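Long-range contact in aldehyde dehydrogenase 12 (Zea mays, PDB 6D97), which probably oxidises L-glutamate gamma-semialdehyde to glutamate with NAD+, the last step of proline catabolism in plants: residues Leu478-Ile490 / Pro498-Arg510. Numbering follows the deposited sequence.
Sequences LGRSVNGTTYAGI and PQNHWFGPAGDPR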
loop_
_atom_site.group_PDB
_atom_site.type_symbol
_atom_site.label_atom_id
_atom_site.label_comp_id
_atom_site.label_asym_id
_atom_site.label_seq_id
_atom_site.Cartn_x
_atom_site.Cartn_y
_atom_site.Cartn_z
ATOM N N LEU A 478 -14.045 -21.670 3.107
ATOM C CA LEU A 478 -13.802 -20.240 2.931
ATOM C C LEU A 478 -14.013 -19.821 1.484
ATOM O O LEU A 478 -14.683 -18.820 1.206
ATOM C CB LEU A 478 -12.387 -19.884 3.387
ATOM C CG LEU A 478 -12.107 -19.857 4.888
ATOM C CD1 LEU A 478 -10.614 -19.944 5.147
ATOM C CD2 LEU A 478 -12.671 -18.594 5.498
ATOM N N GLY A 479 -13.443 -20.579 0.545
ATOM C CA GLY A 479 -13.592 -20.254 -0.862
ATOM C C GLY A 479 -15.021 -20.310 -1.363
ATOM O O GLY A 479 -15.326 -19.718 -2.404
ATOM N N ARG A 480 -15.905 -21.001 -0.647
ATOM C CA ARG A 480 -17.307 -21.133 -1.027
ATOM C C ARG A 480 -18.222 -20.532 0.036
ATOM O O ARG A 480 -19.253 -21.102 0.400
ATOM C CB ARG A 480 -17.656 -22.595 -1.300
ATOM C CG ARG A 480 -17.263 -23.059 -2.698
ATOM C CD ARG A 480 -17.180 -24.577 -2.799
ATOM N NE ARG A 480 -15.802 -25.068 -2.830
ATOM C CZ ARG A 480 -15.066 -25.180 -3.934
ATOM N NH1 ARG A 480 -15.568 -24.828 -5.110
ATOM N NH2 ARG A 480 -13.824 -25.641 -3.865
ATOM N N SER A 481 -17.844 -19.358 0.543
ATOM C CA SER A 481 -18.640 -18.595 1.497
ATOM C C SER A 481 -18.311 -17.118 1.298
ATOM O O SER A 481 -17.420 -16.765 0.520
ATOM C CB SER A 481 -18.385 -19.060 2.934
ATOM O OG SER A 481 -17.025 -18.894 3.301
ATOM N N VAL A 482 -19.021 -16.249 2.025
ATOM C CA VAL A 482 -18.989 -14.813 1.751
ATOM C C VAL A 482 -18.690 -13.977 2.996
ATOM O O VAL A 482 -18.000 -12.953 2.903
ATOM C CB VAL A 482 -20.321 -14.365 1.110
ATOM C CG1 VAL A 482 -20.400 -12.847 1.003
ATOM C CG2 VAL A 482 -20.500 -14.997 -0.262
ATOM N N ASN A 483 -19.176 -14.423 4.163
ATOM C CA ASN A 483 -19.370 -13.558 5.333
ATOM C C ASN A 483 -18.171 -12.657 5.619
ATOM O O ASN A 483 -17.025 -13.108 5.632
ATOM C CB ASN A 483 -19.689 -14.414 6.556
ATOM C CG ASN A 483 -21.092 -14.969 6.517
ATOM O OD1 ASN A 483 -21.639 -15.238 5.446
ATOM N ND2 ASN A 483 -21.691 -15.125 7.686
ATOM N N GLY A 484 -18.457 -11.373 5.856
ATOM C CA GLY A 484 -17.412 -10.361 5.802
ATOM C C GLY A 484 -16.411 -10.439 6.936
ATOM O O GLY A 484 -15.321 -9.866 6.849
ATOM N N THR A 485 -16.764 -11.131 8.016
ATOM C CA THR A 485 -15.872 -11.284 9.167
ATOM C C THR A 485 -15.917 -12.752 9.583
ATOM O O THR A 485 -16.679 -13.138 10.473
ATOM C CB THR A 485 -16.258 -10.366 10.312
ATOM O OG1 THR A 485 -16.512 -9.050 9.808
ATOM C CG2 THR A 485 -15.122 -10.306 11.311
ATOM N N THR A 486 -15.078 -13.559 8.946
ATOM C CA THR A 486 -15.073 -15.001 9.130
ATOM C C THR A 486 -13.818 -15.421 9.881
ATOM O O THR A 486 -12.705 -15.047 9.499
ATOM C CB THR A 486 -15.145 -15.717 7.782
ATOM O OG1 THR A 486 -16.342 -15.325 7.099
ATOM C CG2 THR A 486 -15.154 -17.222 7.988
ATOM N N TYR A 487 -14.004 -16.199 10.943
ATOM C CA TYR A 487 -12.906 -16.744 11.729
ATOM C C TYR A 487 -12.726 -18.218 11.387
ATOM O O TYR A 487 -13.707 -18.947 11.211
ATOM C CB TYR A 487 -13.162 -16.578 13.229
ATOM C CG TYR A 487 -13.367 -15.147 13.688
ATOM C CD1 TYR A 487 -14.557 -14.476 13.431
ATOM C CD2 TYR A 487 -12.377 -14.476 14.397
ATOM C CE1 TYR A 487 -14.756 -13.178 13.857
ATOM C CE2 TYR A 487 -12.564 -13.172 14.820
ATOM C CZ TYR A 487 -13.754 -12.529 14.547
ATOM O OH TYR A 487 -13.943 -11.235 14.976
ATOM N N ALA A 488 -11.472 -18.655 11.294
ATOM C CA ALA A 488 -11.156 -20.010 10.854
ATOM C C ALA A 488 -10.043 -20.581 11.717
ATOM O O ALA A 488 -9.004 -19.942 11.897
ATOM C CB ALA A 488 -10.744 -20.033 9.378
ATOM N N GLY A 489 -10.255 -21.789 12.225
ATOM C CA GLY A 489 -9.312 -22.412 13.130
ATOM C C GLY A 489 -10.059 -23.086 14.257
ATOM O O GLY A 489 -11.264 -22.871 14.406
ATOM N N ILE A 490 -9.374 -23.910 15.053
ATOM C CA ILE A 490 -10.063 -24.590 16.143
ATOM C C ILE A 490 -10.529 -23.603 17.206
ATOM O O ILE A 490 -11.458 -23.906 17.963
ATOM C CB ILE A 490 -9.168 -25.688 16.752
ATOM C CG1 ILE A 490 -10.028 -26.786 17.384
ATOM C CG2 ILE A 490 -8.212 -25.104 17.781
ATOM C CD1 ILE A 490 -10.935 -27.506 16.389
ATOM N N PRO A 498 -12.226 -7.171 17.517
ATOM C CA PRO A 498 -11.628 -5.983 18.135
ATOM C C PRO A 498 -11.218 -4.951 17.097
ATOM O O PRO A 498 -11.462 -5.124 15.899
ATOM C CB PRO A 498 -10.424 -6.560 18.885
ATOM C CG PRO A 498 -10.019 -7.742 18.052
ATOM C CD PRO A 498 -11.251 -8.262 17.352
ATOM N N GLN A 499 -10.579 -3.872 17.547
ATOM C CA GLN A 499 -10.269 -2.765 16.653
ATOM C C GLN A 499 -9.074 -3.038 15.750
ATOM O O GLN A 499 -8.825 -2.247 14.835
ATOM C CB GLN A 499 -10.010 -1.498 17.467
ATOM C CG GLN A 499 -8.644 -1.468 18.143
ATOM C CD GLN A 499 -8.463 -2.558 19.192
ATOM O OE1 GLN A 499 -9.373 -2.854 19.967
ATOM N NE2 GLN A 499 -7.283 -3.163 19.215
ATOM N N ASN A 500 -8.324 -4.115 15.983
ATOM C CA ASN A 500 -7.147 -4.372 15.164
ATOM C C ASN A 500 -7.474 -5.023 13.828
ATOM O O ASN A 500 -6.578 -5.133 12.983
ATOM C CB ASN A 500 -6.138 -5.239 15.923
ATOM C CG ASN A 500 -6.784 -6.407 16.630
ATOM O OD1 ASN A 500 -7.436 -6.231 17.657
ATOM N ND2 ASN A 500 -6.592 -7.610 16.098
ATOM N N HIS A 501 -8.712 -5.458 13.602
ATOM C CA HIS A 501 -9.059 -5.938 12.276
ATOM C C HIS A 501 -10.499 -5.570 11.948
ATOM O O HIS A 501 -11.289 -5.180 12.813
ATOM C CB HIS A 501 -8.820 -7.447 12.124
ATOM C CG HIS A 501 -9.704 -8.304 12.972
ATOM N ND1 HIS A 501 -11.023 -8.550 12.663
ATOM C CD2 HIS A 501 -9.448 -8.998 14.105
ATOM C CE1 HIS A 501 -11.546 -9.348 13.577
ATOM N NE2 HIS A 501 -10.611 -9.639 14.461
ATOM N N TRP A 502 -10.805 -5.685 10.662
ATOM C CA TRP A 502 -12.087 -5.282 10.111
ATOM C C TRP A 502 -13.245 -6.016 10.775
ATOM O O TRP A 502 -13.151 -7.204 11.097
ATOM C CB TRP A 502 -12.071 -5.557 8.603
ATOM C CG TRP A 502 -13.397 -5.545 7.909
ATOM C CD1 TRP A 502 -14.362 -6.519 7.940
ATOM C CD2 TRP A 502 -13.884 -4.528 7.028
ATOM N NE1 TRP A 502 -15.427 -6.153 7.155
ATOM C CE2 TRP A 502 -15.158 -4.939 6.580
ATOM C CE3 TRP A 502 -13.370 -3.306 6.578
ATOM C CZ2 TRP A 502 -15.930 -4.167 5.711
ATOM C CZ3 TRP A 502 -14.138 -2.541 5.713
ATOM C CH2 TRP A 502 -15.403 -2.979 5.287
ATOM N N PHE A 503 -14.339 -5.289 10.990
ATOM C CA PHE A 503 -15.641 -5.879 11.270
ATOM C C PHE A 503 -16.653 -5.240 10.335
ATOM O O PHE A 503 -16.721 -4.010 10.233
ATOM C CB PHE A 503 -16.071 -5.688 12.729
ATOM C CG PHE A 503 -17.462 -6.198 13.020
ATOM C CD1 PHE A 503 -17.664 -7.501 13.440
ATOM C CD2 PHE A 503 -18.569 -5.375 12.867
ATOM C CE1 PHE A 503 -18.937 -7.970 13.711
ATOM C CE2 PHE A 503 -19.845 -5.844 13.131
ATOM C CZ PHE A 503 -20.025 -7.141 13.559
ATOM N N GLY A 504 -17.433 -6.074 9.662
ATOM C CA GLY A 504 -18.402 -5.610 8.702
ATOM C C GLY A 504 -18.826 -6.736 7.786
ATOM O O GLY A 504 -18.170 -7.778 7.705
ATOM N N PRO A 505 -19.933 -6.553 7.083
ATOM C CA PRO A 505 -20.426 -7.591 6.174
ATOM C C PRO A 505 -19.623 -7.593 4.876
ATOM O O PRO A 505 -18.758 -6.750 4.647
ATOM C CB PRO A 505 -21.879 -7.178 5.943
ATOM C CG PRO A 505 -21.842 -5.688 6.039
ATOM C CD PRO A 505 -20.813 -5.370 7.093
ATOM N N ALA A 506 -19.920 -8.576 4.028
ATOM C CA ALA A 506 -19.404 -8.635 2.668
ATOM C C ALA A 506 -20.554 -8.911 1.710
ATOM O O ALA A 506 -21.677 -9.217 2.119
ATOM C CB ALA A 506 -18.320 -9.708 2.508
ATOM N N GLY A 507 -20.256 -8.814 0.415
ATOM C CA GLY A 507 -21.254 -9.070 -0.604
ATOM C C GLY A 507 -22.198 -7.924 -0.875
ATOM O O GLY A 507 -23.272 -8.141 -1.443
ATOM N N ASP A 508 -21.824 -6.703 -0.503
ATOM C CA ASP A 508 -22.693 -5.542 -0.636
ATOM C C ASP A 508 -21.843 -4.294 -0.845
ATOM O O ASP A 508 -20.996 -3.975 -0.001
ATOM C CB ASP A 508 -23.577 -5.410 0.610
ATOM C CG ASP A 508 -24.585 -4.272 0.517
ATOM O OD1 ASP A 508 -24.599 -3.537 -0.493
ATOM O OD2 ASP A 508 -25.374 -4.120 1.475
ATOM N N PRO A 509 -22.026 -3.566 -1.953
ATOM C CA PRO A 509 -21.274 -2.311 -2.132
ATOM C C PRO A 509 -21.582 -1.275 -1.075
ATOM O O PRO A 509 -20.822 -0.310 -0.926
ATOM C CB PRO A 509 -21.712 -1.828 -3.523
ATOM C CG PRO A 509 -23.027 -2.489 -3.758
ATOM C CD PRO A 509 -22.944 -3.827 -3.075
ATOM N N ARG A 510 -22.686 -1.432 -0.352
ATOM C CA ARG A 510 -23.024 -0.547 0.748
ATOM C C ARG A 510 -22.419 -1.001 2.067
ATOM O O ARG A 510 -22.562 -0.295 3.071
ATOM C CB ARG A 510 -24.544 -0.455 0.895
ATOM C CG ARG A 510 -25.273 -0.131 -0.398
ATOM C CD ARG A 510 -26.739 -0.504 -0.293
ATOM N NE ARG A 510 -26.917 -1.870 0.195
ATOM C CZ ARG A 510 -28.100 -2.436 0.420
ATOM N NH1 ARG A 510 -29.216 -1.756 0.200
ATOM N NH2 ARG A 510 -28.165 -3.682 0.869
#
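T485 reaches the 498-510 loop through both branches of its side chain. Its OG1 donates to G504 O at 3.0 Å, the donor tilted 23° from the carbonyl plane, while CG2 rests on the backbone oxygen of W502. With OG1 set beside the backbone N and CG2 anti to it (chi1 -46°), the hydroxyl faces G504 and the methyl runs along the loop towards H501. The indole of W502 meets this threonine edge-on: CD1 lies 3.8 Å from T485 OG1, near the ring plane. Its NE1 adds a weak bond to G504 O, so one carbonyl oxygen receives a donor from each segment. The imidazole of H501 is turned by its own loop, ND1 donating to W502 O at 3.0 Å. Its CE1 edge then meets Y487 OH in the ring plane at 3.4 Å. The two ring planes are inclined at 72°, an oblique meeting. Further along, G484 sets its bare CA 3.3 Å from G504 O in a CA-H...O contact. A506 CB presses on G484 CA at 3.5 Å, unusually tight for carbon, and lies close to V482 O, while V482 CG1 covers its flank.

Strand 485-488 is the outermost strand, within this chain, of the mixed seven-stranded sheet that in the aldehyde dehydrogenase family belongs to the catalytic domain. It is hydrogen-bonded to strand 463-467 and continues into a parallel ladder with a strand of the second subunit. E529 of that subunit also packs on H501 and W502. The buried loop, bound for helix 517-524, therefore lies against a strand whose backbone serves the sheet on either edge, and the chemistry implies attachment through one threonine hydroxyl and close glycine-alanine packing rather than through charge pairing.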